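Local coordinates for beta-1,3-1,4-glucanase (Caldicellulosiruptor sp. F32, PDB 5H4R), which probably hydrolyses mixed-linkage beta-1,3-1,4-glucans such as lichenan, as a family 5 glycoside hydrolase built on a TIM barrel, at residues A[304-308]-A[345-350]; A[275-280]-A[338-342]; A[24-28]-A[389-394]; A[32-36]-A[309-313]. The protein carries 1 engineered substitution. All blocks are in the same frame, centred on the assembly; numbering follows the deposited sequence.

Interaction 1. Residues A[304-308]-A[345-350]; sequences IDYFM and YYVRAA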
loop_
_atom_site.group_PDB
_atom_site.type_symbol
_atom_site.label_atom_id
_atom_site.label_comp_id
_atom_site.label_asym_id
_atom_site.label_seq_id
_atom_site.Cartn_x
_atom_site.Cartn_y
_atom_site.Cartn_z
ATOM N N ILE A 304 14.418 2.108 10.162
ATOM C CA ILE A 304 13.088 2.700 10.331
ATOM C C ILE A 304 13.216 4.201 10.481
ATOM O O ILE A 304 12.603 4.975 9.736
ATOM C CB ILE A 304 12.389 2.069 11.548
ATOM C CG1 ILE A 304 12.147 0.583 11.291
ATOM C CG2 ILE A 304 11.086 2.802 11.904
ATOM C CD1 ILE A 304 11.733 -0.201 12.458
ATOM N N ASP A 305 14.044 4.635 11.437
ATOM C CA ASP A 305 14.229 6.059 11.663
ATOM C C ASP A 305 14.680 6.762 10.396
ATOM O O ASP A 305 14.222 7.872 10.097
ATOM C CB ASP A 305 15.276 6.317 12.741
ATOM C CG ASP A 305 14.936 5.702 14.074
ATOM O OD1 ASP A 305 13.771 5.359 14.310
ATOM O OD2 ASP A 305 15.861 5.601 14.915
ATOM N N TYR A 306 15.624 6.161 9.667
ATOM C CA TYR A 306 16.276 6.884 8.583
ATOM C C TYR A 306 15.299 7.252 7.478
ATOM O O TYR A 306 15.247 8.409 7.052
ATOM C CB TYR A 306 17.430 6.090 7.992
ATOM C CG TYR A 306 18.222 6.951 7.015
ATOM C CD1 TYR A 306 18.908 8.067 7.478
ATOM C CD2 TYR A 306 18.256 6.682 5.657
ATOM C CE1 TYR A 306 19.604 8.888 6.632
ATOM C CE2 TYR A 306 18.985 7.511 4.791
ATOM C CZ TYR A 306 19.644 8.609 5.293
ATOM O OH TYR A 306 20.371 9.464 4.468
ATOM N N PHE A 307 14.556 6.276 6.952
ATOM C CA PHE A 307 13.701 6.638 5.830
ATOM C C PHE A 307 12.559 7.540 6.294
ATOM O O PHE A 307 12.135 8.429 5.553
ATOM C CB PHE A 307 13.201 5.372 5.087
ATOM C CG PHE A 307 11.942 4.767 5.648
ATOM C CD1 PHE A 307 10.677 5.171 5.205
ATOM C CD2 PHE A 307 12.010 3.755 6.572
ATOM C CE1 PHE A 307 9.542 4.609 5.722
ATOM C CE2 PHE A 307 10.863 3.188 7.095
ATOM C CZ PHE A 307 9.621 3.610 6.651
ATOM N N MET A 308 12.080 7.361 7.521
ATOM C CA MET A 308 10.999 8.207 8.004
ATOM C C MET A 308 11.486 9.632 8.216
ATOM O O MET A 308 10.771 10.598 7.900
ATOM C CB MET A 308 10.422 7.617 9.283
ATOM C CG MET A 308 9.724 6.293 9.075
ATOM S SD MET A 308 8.843 5.853 10.560
ATOM C CE MET A 308 8.111 4.312 10.058
ATOM N N TYR A 345 7.088 0.041 17.692
ATOM C CA TYR A 345 8.073 1.068 17.382
ATOM C C TYR A 345 7.799 1.693 16.025
ATOM O O TYR A 345 7.826 2.922 15.879
ATOM C CB TYR A 345 9.489 0.485 17.425
ATOM C CG TYR A 345 10.537 1.548 17.224
ATOM C CD1 TYR A 345 11.034 2.257 18.310
ATOM C CD2 TYR A 345 11.022 1.847 15.965
ATOM C CE1 TYR A 345 11.989 3.248 18.142
ATOM C CE2 TYR A 345 11.999 2.846 15.786
ATOM C CZ TYR A 345 12.462 3.536 16.871
ATOM O OH TYR A 345 13.415 4.513 16.715
ATOM N N TYR A 346 7.543 0.856 15.012
ATOM C CA TYR A 346 7.338 1.340 13.656
ATOM C C TYR A 346 6.154 2.301 13.607
ATOM O O TYR A 346 6.259 3.402 13.055
ATOM C CB TYR A 346 7.135 0.150 12.735
ATOM C CG TYR A 346 7.202 0.433 11.263
ATOM C CD1 TYR A 346 6.172 1.115 10.616
ATOM C CD2 TYR A 346 8.244 -0.046 10.496
ATOM C CE1 TYR A 346 6.217 1.339 9.244
ATOM C CE2 TYR A 346 8.300 0.189 9.121
ATOM C CZ TYR A 346 7.281 0.879 8.518
ATOM O OH TYR A 346 7.312 1.086 7.162
ATOM N N VAL A 347 5.032 1.916 14.228
ATOM C CA VAL A 347 3.843 2.769 14.218
ATOM C C VAL A 347 4.092 4.073 14.990
ATOM O O VAL A 347 3.696 5.157 14.543
ATOM C CB VAL A 347 2.631 1.993 14.760
ATOM C CG1 VAL A 347 1.438 2.933 14.983
ATOM C CG2 VAL A 347 2.252 0.921 13.789
ATOM N N ARG A 348 4.748 4.015 16.150
ATOM C CA ARG A 348 5.009 5.267 16.871
ATOM C C ARG A 348 5.996 6.163 16.119
ATOM O O ARG A 348 5.808 7.390 16.044
ATOM C CB ARG A 348 5.545 4.980 18.268
ATOM C CG ARG A 348 5.932 6.247 19.068
ATOM C CD ARG A 348 4.786 7.221 19.229
ATOM N NE ARG A 348 5.269 8.542 19.632
ATOM C CZ ARG A 348 4.607 9.684 19.424
ATOM N NH1 ARG A 348 3.430 9.681 18.820
ATOM N NH2 ARG A 348 5.132 10.843 19.810
ATOM N N ALA A 349 7.069 5.576 15.587
ATOM C CA ALA A 349 8.019 6.357 14.804
ATOM C C ALA A 349 7.308 7.096 13.676
ATOM O O ALA A 349 7.594 8.265 13.398
ATOM C CB ALA A 349 9.117 5.462 14.249
ATOM N N ALA A 350 6.397 6.419 12.993
ATOM C CA ALA A 350 5.651 7.055 11.916
ATOM C C ALA A 350 4.736 8.152 12.452
ATOM O O ALA A 350 4.705 9.279 11.927
ATOM C CB ALA A 350 4.844 5.989 11.178
#
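Ile304 and Met308 meet Tyr346, Ala349 and Ala350 between two roughly parallel helices, 298-316 and 336-352, whose segments here lie 10.2 Å apart axis to axis at an angle of 28°. Met308 packs on the two alanines: its SD comes within 3.7 Å of Ala349 CB, and the extended chain carries CE over one face of the Tyr346 ring, 3.8 Å from the centroid and 17° off the normal. The methyl thus makes a CH-pi contact, while the more distant sulfur above the ring gives the pair its Met-aromatic character. Ile304 divides its branches, CG2 resting at the edge of the Tyr345 ring and CD1 reaching Tyr346 CD2 at 4.0 Å. Phe307 presents CZ to Tyr346 OH, which is itself hydrogen-bonded to Ala273 O. With CG anti to the backbone N (chi1 -175°), Tyr345 reaches across to helix 298-316, and its OH donates to the syn lone pair of Asp305 OD1 over 2.6 Å, the acceptor lying in the plane of the ring. Between these two segments the Tyr345-Asp305 bond is the one direct polar link in a largely apolar contact, and so short a bond would probably favour the ionised form of Asp305.

Interaction 2. Residues A[275-280]-A[338-342]; sequences RPYNFA and SRVEF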
loop_
_atom_site.group_PDB
_atom_site.type_symbol
_atom_site.label_atom_id
_atom_site.label_comp_id
_atom_site.label_asym_id
_atom_site.label_seq_id
_atom_site.Cartn_x
_atom_site.Cartn_y
_atom_site.Cartn_z
ATOM N N ARG A 275 11.106 -2.649 6.695
ATOM C CA ARG A 275 12.442 -2.302 7.151
ATOM C C ARG A 275 12.525 -2.431 8.659
ATOM O O ARG A 275 11.574 -2.075 9.372
ATOM C CB ARG A 275 12.808 -0.891 6.742
ATOM C CG ARG A 275 12.721 -0.766 5.238
ATOM C CD ARG A 275 13.491 0.345 4.736
ATOM N NE ARG A 275 13.393 0.358 3.278
ATOM C CZ ARG A 275 13.907 1.300 2.518
ATOM N NH1 ARG A 275 14.560 2.314 3.073
ATOM N NH2 ARG A 275 13.747 1.218 1.194
ATOM N N PRO A 276 13.666 -2.933 9.168
ATOM C CA PRO A 276 14.843 -3.419 8.420
ATOM C C PRO A 276 14.534 -4.694 7.660
ATOM O O PRO A 276 13.901 -5.599 8.185
ATOM C CB PRO A 276 15.882 -3.660 9.510
ATOM C CG PRO A 276 15.082 -3.937 10.741
ATOM C CD PRO A 276 13.838 -3.062 10.621
ATOM N N TYR A 277 14.989 -4.719 6.403
ATOM C CA TYR A 277 14.638 -5.796 5.481
ATOM C C TYR A 277 15.015 -7.170 6.028
ATOM O O TYR A 277 14.221 -8.120 5.936
ATOM C CB TYR A 277 15.326 -5.543 4.142
ATOM C CG TYR A 277 15.241 -6.694 3.174
ATOM C CD1 TYR A 277 14.081 -6.904 2.419
ATOM C CD2 TYR A 277 16.293 -7.569 3.014
ATOM C CE1 TYR A 277 13.995 -7.957 1.561
ATOM C CE2 TYR A 277 16.199 -8.624 2.139
ATOM C CZ TYR A 277 15.052 -8.805 1.421
ATOM O OH TYR A 277 15.005 -9.882 0.545
ATOM N N ASN A 278 16.220 -7.300 6.591
ATOM C CA ASN A 278 16.707 -8.622 6.988
ATOM C C ASN A 278 15.840 -9.234 8.084
ATOM O O ASN A 278 15.729 -10.472 8.175
ATOM C CB ASN A 278 18.183 -8.565 7.403
ATOM C CG ASN A 278 18.476 -7.632 8.588
ATOM O OD1 ASN A 278 17.613 -6.947 9.100
ATOM N ND2 ASN A 278 19.729 -7.632 9.025
ATOM N N PHE A 279 15.193 -8.399 8.906
ATOM C CA PHE A 279 14.230 -8.845 9.910
ATOM C C PHE A 279 12.816 -9.016 9.355
ATOM O O PHE A 279 12.185 -10.058 9.552
ATOM C CB PHE A 279 14.179 -7.849 11.084
ATOM C CG PHE A 279 13.100 -8.145 12.058
ATOM C CD1 PHE A 279 13.194 -9.211 12.917
ATOM C CD2 PHE A 279 11.944 -7.367 12.095
ATOM C CE1 PHE A 279 12.179 -9.506 13.793
ATOM C CE2 PHE A 279 10.937 -7.663 12.976
ATOM C CZ PHE A 279 11.049 -8.714 13.829
ATOM N N ALA A 280 12.310 -7.995 8.664
ATOM C CA ALA A 280 10.887 -7.894 8.370
ATOM C C ALA A 280 10.443 -8.729 7.176
ATOM O O ALA A 280 9.346 -9.284 7.197
ATOM C CB ALA A 280 10.554 -6.437 8.118
ATOM N N SER A 338 9.748 -10.146 19.311
ATOM C CA SER A 338 10.413 -9.226 18.386
ATOM C C SER A 338 9.421 -8.512 17.477
ATOM O O SER A 338 9.552 -7.311 17.216
ATOM C CB SER A 338 11.433 -9.962 17.520
ATOM O OG SER A 338 12.567 -10.378 18.260
ATOM N N ARG A 339 8.448 -9.246 16.928
ATOM C CA ARG A 339 7.503 -8.619 16.017
ATOM C C ARG A 339 6.582 -7.640 16.748
ATOM O O ARG A 339 6.192 -6.615 16.174
ATOM C CB ARG A 339 6.717 -9.686 15.276
ATOM C CG ARG A 339 7.571 -10.522 14.368
ATOM C CD ARG A 339 6.771 -11.124 13.242
ATOM N NE ARG A 339 5.814 -12.099 13.752
ATOM C CZ ARG A 339 4.635 -12.404 13.204
ATOM N NH1 ARG A 339 4.183 -11.807 12.103
ATOM N NH2 ARG A 339 3.897 -13.334 13.775
ATOM N N VAL A 340 6.266 -7.915 18.017
ATOM C CA VAL A 340 5.494 -6.985 18.853
ATOM C C VAL A 340 6.268 -5.682 19.080
ATOM O O VAL A 340 5.737 -4.570 18.907
ATOM C CB VAL A 340 5.124 -7.675 20.178
ATOM C CG1 VAL A 340 4.639 -6.681 21.229
ATOM C CG2 VAL A 340 4.080 -8.764 19.959
ATOM N N GLU A 341 7.543 -5.789 19.458
ATOM C CA GLU A 341 8.335 -4.581 19.668
ATOM C C GLU A 341 8.499 -3.796 18.372
ATOM O O GLU A 341 8.367 -2.562 18.363
ATOM C CB GLU A 341 9.693 -4.933 20.262
ATOM C CG GLU A 341 9.612 -5.428 21.696
ATOM C CD GLU A 341 10.964 -5.819 22.305
ATOM O OE1 GLU A 341 12.001 -5.179 21.993
ATOM O OE2 GLU A 341 10.994 -6.797 23.097
ATOM N N PHE A 342 8.799 -4.499 17.270
ATOM C CA PHE A 342 8.879 -3.886 15.948
ATOM C C PHE A 342 7.614 -3.106 15.617
ATOM O O PHE A 342 7.682 -1.964 15.137
ATOM C CB PHE A 342 9.110 -4.980 14.897
ATOM C CG PHE A 342 8.889 -4.544 13.476
ATOM C CD1 PHE A 342 9.886 -3.935 12.746
ATOM C CD2 PHE A 342 7.666 -4.793 12.852
ATOM C CE1 PHE A 342 9.661 -3.548 11.421
ATOM C CE2 PHE A 342 7.438 -4.419 11.541
ATOM C CZ PHE A 342 8.432 -3.802 10.819
#
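Phe279 and Phe342 form the aromatic part of this contact, between the short helix 277-280 and the start of helix 336-352. Their ring centroids are 5.5 Å apart and their planes 53° apart, an oblique pairing that is neither a stack nor edge-to-face. Phe279 CE2 points at the root of the other side chain, 3.8 Å from Phe342 CG, which lies near the plane of the Phe279 ring at its edge. A chi1 of 173° turns the Phe279 ring away from its own backbone N and across the gap, and Phe342 leans to meet it with a similar torsion.

Aliphatic contacts frame the pair. Phe279 CE1 touches Ser338 CB at 3.8 Å, and CZ of the same ring meets Arg339 CG at 4.0 Å, while Ala280 CB and Pro276 CD approach the far end of the Phe342 ring. The third kind is polar against aromatic: Arg275 O lies in the plane of the Phe342 ring, 3.2 Å from CE1. This buried carbonyl, part of the cis peptide bond to Pro276, has no hydrogen-bonding partner in the model, and the slightly positive ring edge probably eases its burial.

The loop leaving strand 267-272 is thus seated on the helix after strand 322-327, with Ile304 of helix 298-316 touching both Pro276 and Phe342, and Trp293 meeting both phenylalanine rings.

Interaction 3. Residues A[24-28]-A[389-394]; sequences KIPEI and SAMMKY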
loop_
_atom_site.group_PDB
_atom_site.type_symbol
_atom_site.label_atom_id
_atom_site.label_comp_id
_atom_site.label_asym_id
_atom_site.label_seq_id
_atom_site.Cartn_x
_atom_site.Cartn_y
_atom_site.Cartn_z
ATOM N N LYS A 24 5.167 -8.851 25.677
ATOM C CA LYS A 24 5.100 -7.618 26.452
ATOM C C LYS A 24 5.220 -6.448 25.492
ATOM O O LYS A 24 6.232 -6.319 24.795
ATOM C CB LYS A 24 6.208 -7.571 27.506
ATOM C CG LYS A 24 6.218 -6.297 28.353
ATOM C CD LYS A 24 7.458 -6.223 29.226
ATOM C CE LYS A 24 7.672 -4.820 29.780
ATOM N NZ LYS A 24 8.963 -4.697 30.517
ATOM N N ILE A 25 4.193 -5.609 25.445
ATOM C CA ILE A 25 4.243 -4.434 24.573
ATOM C C ILE A 25 5.158 -3.395 25.217
ATOM O O ILE A 25 4.964 -3.061 26.392
ATOM C CB ILE A 25 2.847 -3.868 24.346
ATOM C CG1 ILE A 25 1.949 -4.911 23.666
ATOM C CG2 ILE A 25 2.920 -2.616 23.512
ATOM C CD1 ILE A 25 0.445 -4.509 23.634
ATOM N N PRO A 26 6.130 -2.850 24.494
ATOM C CA PRO A 26 7.080 -1.927 25.112
ATOM C C PRO A 26 6.498 -0.532 25.281
ATOM O O PRO A 26 5.584 -0.118 24.572
ATOM C CB PRO A 26 8.251 -1.910 24.121
ATOM C CG PRO A 26 7.602 -2.151 22.804
ATOM C CD PRO A 26 6.485 -3.133 23.084
ATOM N N GLU A 27 7.070 0.192 26.239
ATOM C CA GLU A 27 6.811 1.623 26.385
ATOM C C GLU A 27 7.780 2.382 25.488
ATOM O O GLU A 27 8.978 2.462 25.788
ATOM C CB GLU A 27 6.955 2.045 27.845
ATOM C CG GLU A 27 5.778 1.645 28.702
ATOM C CD GLU A 27 4.510 2.394 28.326
ATOM O OE1 GLU A 27 4.616 3.556 27.877
ATOM O OE2 GLU A 27 3.411 1.820 28.474
ATOM N N ILE A 28 7.258 2.944 24.402
ATOM C CA ILE A 28 8.072 3.595 23.375
ATOM C C ILE A 28 8.110 5.084 23.686
ATOM O O ILE A 28 7.055 5.710 23.872
ATOM C CB ILE A 28 7.501 3.366 21.963
ATOM C CG1 ILE A 28 7.295 1.882 21.608
ATOM C CG2 ILE A 28 8.390 4.063 20.905
ATOM C CD1 ILE A 28 8.488 1.161 21.115
ATOM N N SER A 389 -2.462 -5.107 19.183
ATOM C CA SER A 389 -2.511 -4.234 20.349
ATOM C C SER A 389 -1.290 -3.333 20.415
ATOM O O SER A 389 -1.386 -2.174 20.853
ATOM C CB SER A 389 -2.611 -5.065 21.623
ATOM O OG SER A 389 -3.862 -5.694 21.686
ATOM N N ALA A 390 -0.136 -3.857 20.009
ATOM C CA ALA A 390 1.086 -3.057 19.990
ATOM C C ALA A 390 0.936 -1.862 19.062
ATOM O O ALA A 390 1.352 -0.744 19.398
ATOM C CB ALA A 390 2.273 -3.922 19.555
ATOM N N MET A 391 0.331 -2.079 17.894
ATOM C CA MET A 391 0.123 -0.991 16.955
ATOM C C MET A 391 -0.917 -0.027 17.487
ATOM O O MET A 391 -0.760 1.190 17.372
ATOM C CB MET A 391 -0.277 -1.553 15.597
ATOM C CG MET A 391 0.831 -2.399 14.998
ATOM S SD MET A 391 0.550 -2.791 13.285
ATOM C CE MET A 391 -0.814 -3.963 13.413
ATOM N N MET A 392 -1.990 -0.552 18.077
ATOM C CA MET A 392 -3.079 0.332 18.478
ATOM C C MET A 392 -2.656 1.266 19.598
ATOM O O MET A 392 -3.206 2.372 19.724
ATOM C CB MET A 392 -4.284 -0.496 18.892
ATOM C CG MET A 392 -4.866 -1.284 17.779
ATOM S SD MET A 392 -5.362 -0.223 16.398
ATOM C CE MET A 392 -5.476 -1.487 15.129
ATOM N N LYS A 393 -1.704 0.828 20.429
ATOM C CA LYS A 393 -1.211 1.651 21.524
ATOM C C LYS A 393 -0.643 2.972 21.031
ATOM O O LYS A 393 -0.760 3.987 21.724
ATOM C CB LYS A 393 -0.151 0.882 22.303
ATOM C CG LYS A 393 0.398 1.616 23.513
ATOM C CD LYS A 393 1.337 0.703 24.303
ATOM C CE LYS A 393 1.984 1.421 25.487
ATOM N NZ LYS A 393 0.974 1.888 26.468
ATOM N N TYR A 394 -0.047 2.983 19.835
ATOM C CA TYR A 394 0.666 4.149 19.332
ATOM C C TYR A 394 0.086 4.737 18.050
ATOM O O TYR A 394 0.618 5.728 17.561
ATOM C CB TYR A 394 2.152 3.804 19.109
ATOM C CG TYR A 394 2.814 3.427 20.427
ATOM C CD1 TYR A 394 3.100 4.394 21.349
ATOM C CD2 TYR A 394 3.111 2.103 20.743
ATOM C CE1 TYR A 394 3.688 4.081 22.580
ATOM C CE2 TYR A 394 3.691 1.766 21.981
ATOM C CZ TYR A 394 3.985 2.757 22.880
ATOM O OH TYR A 394 4.555 2.469 24.122
#
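Lys393 leaves its helix with chi1 at -177° and runs extended almost to its end, while Glu27 folds back at chi2 (-67°), and so the two charged groups converge although the Glu27 side chain starts out away from the helix. They join in a salt bridge, Lys393 NZ to Glu27 OE2 at 3.2 Å, with the amine on the syn side but tilted out of the carboxylate plane. Beside it, the Tyr394 hydroxyl is gripped by two backbone bonds. It donates to Pro26 O at 2.8 Å, on a lone pair in the carbonyl plane, and accepts from Ile28 N, also at 2.8 Å, in a nearly straight bond (166°). The phenol oxygen thereby links two backbone groups of the irregular N-terminal segment to helix 385-395, the last helix of the TIM barrel. Ile28 adds an apolar hold: its CB sits over one face of the Tyr394 ring, 4.1 Å from the centroid, and its CG1 is 3.6 Å from Tyr394 CE2. The aliphatic part of the same lysine runs antiparallel to Ile25, whose CG2 touches Lys393 CD at 3.8 Å. Ile25 CD1 extends further to Ser389 CB, at 3.7 Å; the hydroxyl of Ser389 is bonded within its own helix to Pro385 O.

Interaction 4. Residues A[32-36]-A[309-313]; sequences SRKIP and DKLYD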
loop_
_atom_site.group_PDB
_atom_site.type_symbol
_atom_site.label_atom_id
_atom_site.label_comp_id
_atom_site.label_asym_id
_atom_site.label_seq_id
_atom_site.Cartn_x
_atom_site.Cartn_y
_atom_site.Cartn_z
ATOM N N SER A 32 7.238 13.699 19.516
ATOM C CA SER A 32 6.547 14.116 18.301
ATOM C C SER A 32 7.303 15.267 17.641
ATOM O O SER A 32 7.852 16.147 18.310
ATOM C CB SER A 32 5.105 14.539 18.596
ATOM O OG SER A 32 4.416 14.888 17.391
ATOM N N ARG A 33 7.350 15.238 16.318
ATOM C CA ARG A 33 7.872 16.337 15.536
ATOM C C ARG A 33 6.769 17.371 15.309
ATOM O O ARG A 33 5.582 17.114 15.535
ATOM C CB ARG A 33 8.405 15.832 14.190
ATOM C CG ARG A 33 9.523 14.769 14.280
ATOM C CD ARG A 33 10.779 15.274 14.937
ATOM N NE ARG A 33 11.586 16.065 14.023
ATOM C CZ ARG A 33 12.261 15.531 13.007
ATOM N NH1 ARG A 33 12.212 14.200 12.780
ATOM N NH2 ARG A 33 12.956 16.325 12.219
ATOM N N LYS A 34 7.165 18.551 14.853
ATOM C CA LYS A 34 6.173 19.543 14.451
ATOM C C LYS A 34 5.476 19.054 13.198
ATOM O O LYS A 34 6.137 18.747 12.201
ATOM C CB LYS A 34 6.829 20.897 14.207
ATOM C CG LYS A 34 5.854 21.960 13.780
ATOM C CD LYS A 34 4.895 22.323 14.922
ATOM C CE LYS A 34 4.063 23.570 14.600
ATOM N NZ LYS A 34 3.055 23.328 13.521
ATOM N N ILE A 35 4.156 18.950 13.252
ATOM C CA ILE A 35 3.340 18.519 12.123
ATOM C C ILE A 35 2.523 19.722 11.662
ATOM O O ILE A 35 1.770 20.302 12.469
ATOM C CB ILE A 35 2.417 17.343 12.484
ATOM C CG1 ILE A 35 3.173 16.224 13.239
ATOM C CG2 ILE A 35 1.731 16.812 11.218
ATOM C CD1 ILE A 35 4.398 15.737 12.549
ATOM N N PRO A 36 2.680 20.187 10.425
ATOM C CA PRO A 36 1.892 21.345 9.992
ATOM C C PRO A 36 0.403 21.089 10.142
ATOM O O PRO A 36 -0.090 19.985 9.900
ATOM C CB PRO A 36 2.300 21.527 8.529
ATOM C CG PRO A 36 3.704 20.951 8.496
ATOM C CD PRO A 36 3.690 19.793 9.420
ATOM N N ASP A 309 12.713 9.787 8.721
ATOM C CA ASP A 309 13.297 11.116 8.843
ATOM C C ASP A 309 13.387 11.816 7.493
ATOM O O ASP A 309 13.096 13.012 7.382
ATOM C CB ASP A 309 14.694 11.038 9.450
ATOM C CG ASP A 309 14.682 10.831 10.954
ATOM O OD1 ASP A 309 13.655 11.130 11.617
ATOM O OD2 ASP A 309 15.736 10.380 11.471
ATOM N N LYS A 310 13.809 11.095 6.449
ATOM C CA LYS A 310 13.972 11.744 5.157
ATOM C C LYS A 310 12.621 12.136 4.566
ATOM O O LYS A 310 12.499 13.197 3.933
ATOM C CB LYS A 310 14.734 10.833 4.190
ATOM C CG LYS A 310 16.154 10.467 4.629
ATOM C CD LYS A 310 17.071 11.636 4.672
ATOM C CE LYS A 310 17.277 12.205 6.083
ATOM N NZ LYS A 310 18.327 13.298 6.095
ATOM N N LEU A 311 11.603 11.286 4.758
ATOM C CA LEU A 311 10.250 11.594 4.291
ATOM C C LEU A 311 9.646 12.761 5.064
ATOM O O LEU A 311 8.949 13.606 4.481
ATOM C CB LEU A 311 9.361 10.360 4.408
ATOM C CG LEU A 311 9.650 9.207 3.452
ATOM C CD1 LEU A 311 8.762 8.032 3.771
ATOM C CD2 LEU A 311 9.478 9.604 1.986
ATOM N N TYR A 312 9.883 12.824 6.375
ATOM C CA TYR A 312 9.449 13.988 7.138
ATOM C C TYR A 312 10.127 15.261 6.623
ATOM O O TYR A 312 9.471 16.295 6.435
ATOM C CB TYR A 312 9.729 13.773 8.624
ATOM C CG TYR A 312 9.426 14.980 9.454
ATOM C CD1 TYR A 312 8.139 15.230 9.892
ATOM C CD2 TYR A 312 10.420 15.902 9.764
ATOM C CE1 TYR A 312 7.849 16.352 10.641
ATOM C CE2 TYR A 312 10.142 17.041 10.506
ATOM C CZ TYR A 312 8.849 17.261 10.945
ATOM O OH TYR A 312 8.581 18.394 11.703
ATOM N N ASP A 313 11.434 15.194 6.328
ATOM C CA ASP A 313 12.155 16.378 5.876
ATOM C C ASP A 313 11.618 16.880 4.544
ATOM O O ASP A 313 11.418 18.088 4.351
ATOM C CB ASP A 313 13.651 16.086 5.730
ATOM C CG ASP A 313 14.354 15.847 7.046
ATOM O OD1 ASP A 313 13.770 16.112 8.116
ATOM O OD2 ASP A 313 15.528 15.403 6.992
HETATM O O HOH W 1 14.063 14.417 10.340
#
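Arg33 can be followed atom by atom along Tyr312. Its CB begins 3.6 Å from Tyr312 CZ, close to the phenol end, and CG lies over one face of the ring, offset toward the rim. Bends at chi2 (-63°) and chi3 (-79°) then fold the chain along the ring, bringing NE to 3.9 Å from Tyr312 CE2. At the tip the ring atom CE2 lies over one face of the guanidinium, with Tyr312 CE2 3.4 Å from Arg33 NH2; the two planes are 44° apart, a tilted approach rather than a parallel one. NH2 also donates to a water at 2.9 Å, in the guanidinium plane, and that water donates in turn to Asp313 OD1 at 2.8 Å. NH1 faces Asp309 OD1 at 3.6 Å, a long salt bridge to a carboxylate oxygen that is also paired with Arg353 NE.

At the ring's edge, Tyr312 OH donates to Lys34 O in a short bond of 2.5 Å, on a lone pair in the carbonyl plane, and Ile35 CD1 touches CE1. The arrangement is that of an N-terminal extension strapped across the outside of a TIM barrel: residues 32-36, leading into helix 39-47, lie against the C-terminal half of helix 298-316, toward the end of the barrel opposite the one where the C-terminal ends of the strands carry the substrate site, as in TIM-barrel enzymes.

From the N terminus, residues 24-28 run first against helix 385-395, so interaction 3 closes nearly the whole chain into one loop and holds the other three within it. Residues 32-36 follow at once and reach helix 298-316, making interaction 4. Interaction 2 then joins the loop after strand 267-272 to helix 336-352, and interaction 1 joins that helix to helix 298-316; along the chain, interactions 1, 2 and 4 all cross one another. Interactions 1 and 2 share helix 336-352 and touch, for instance where Ile304 meets Arg275 and Pro276. The N-terminal extension thus binds the last helix and helix 298-316, while interactions 1 and 2 gather their partners on helix 336-352.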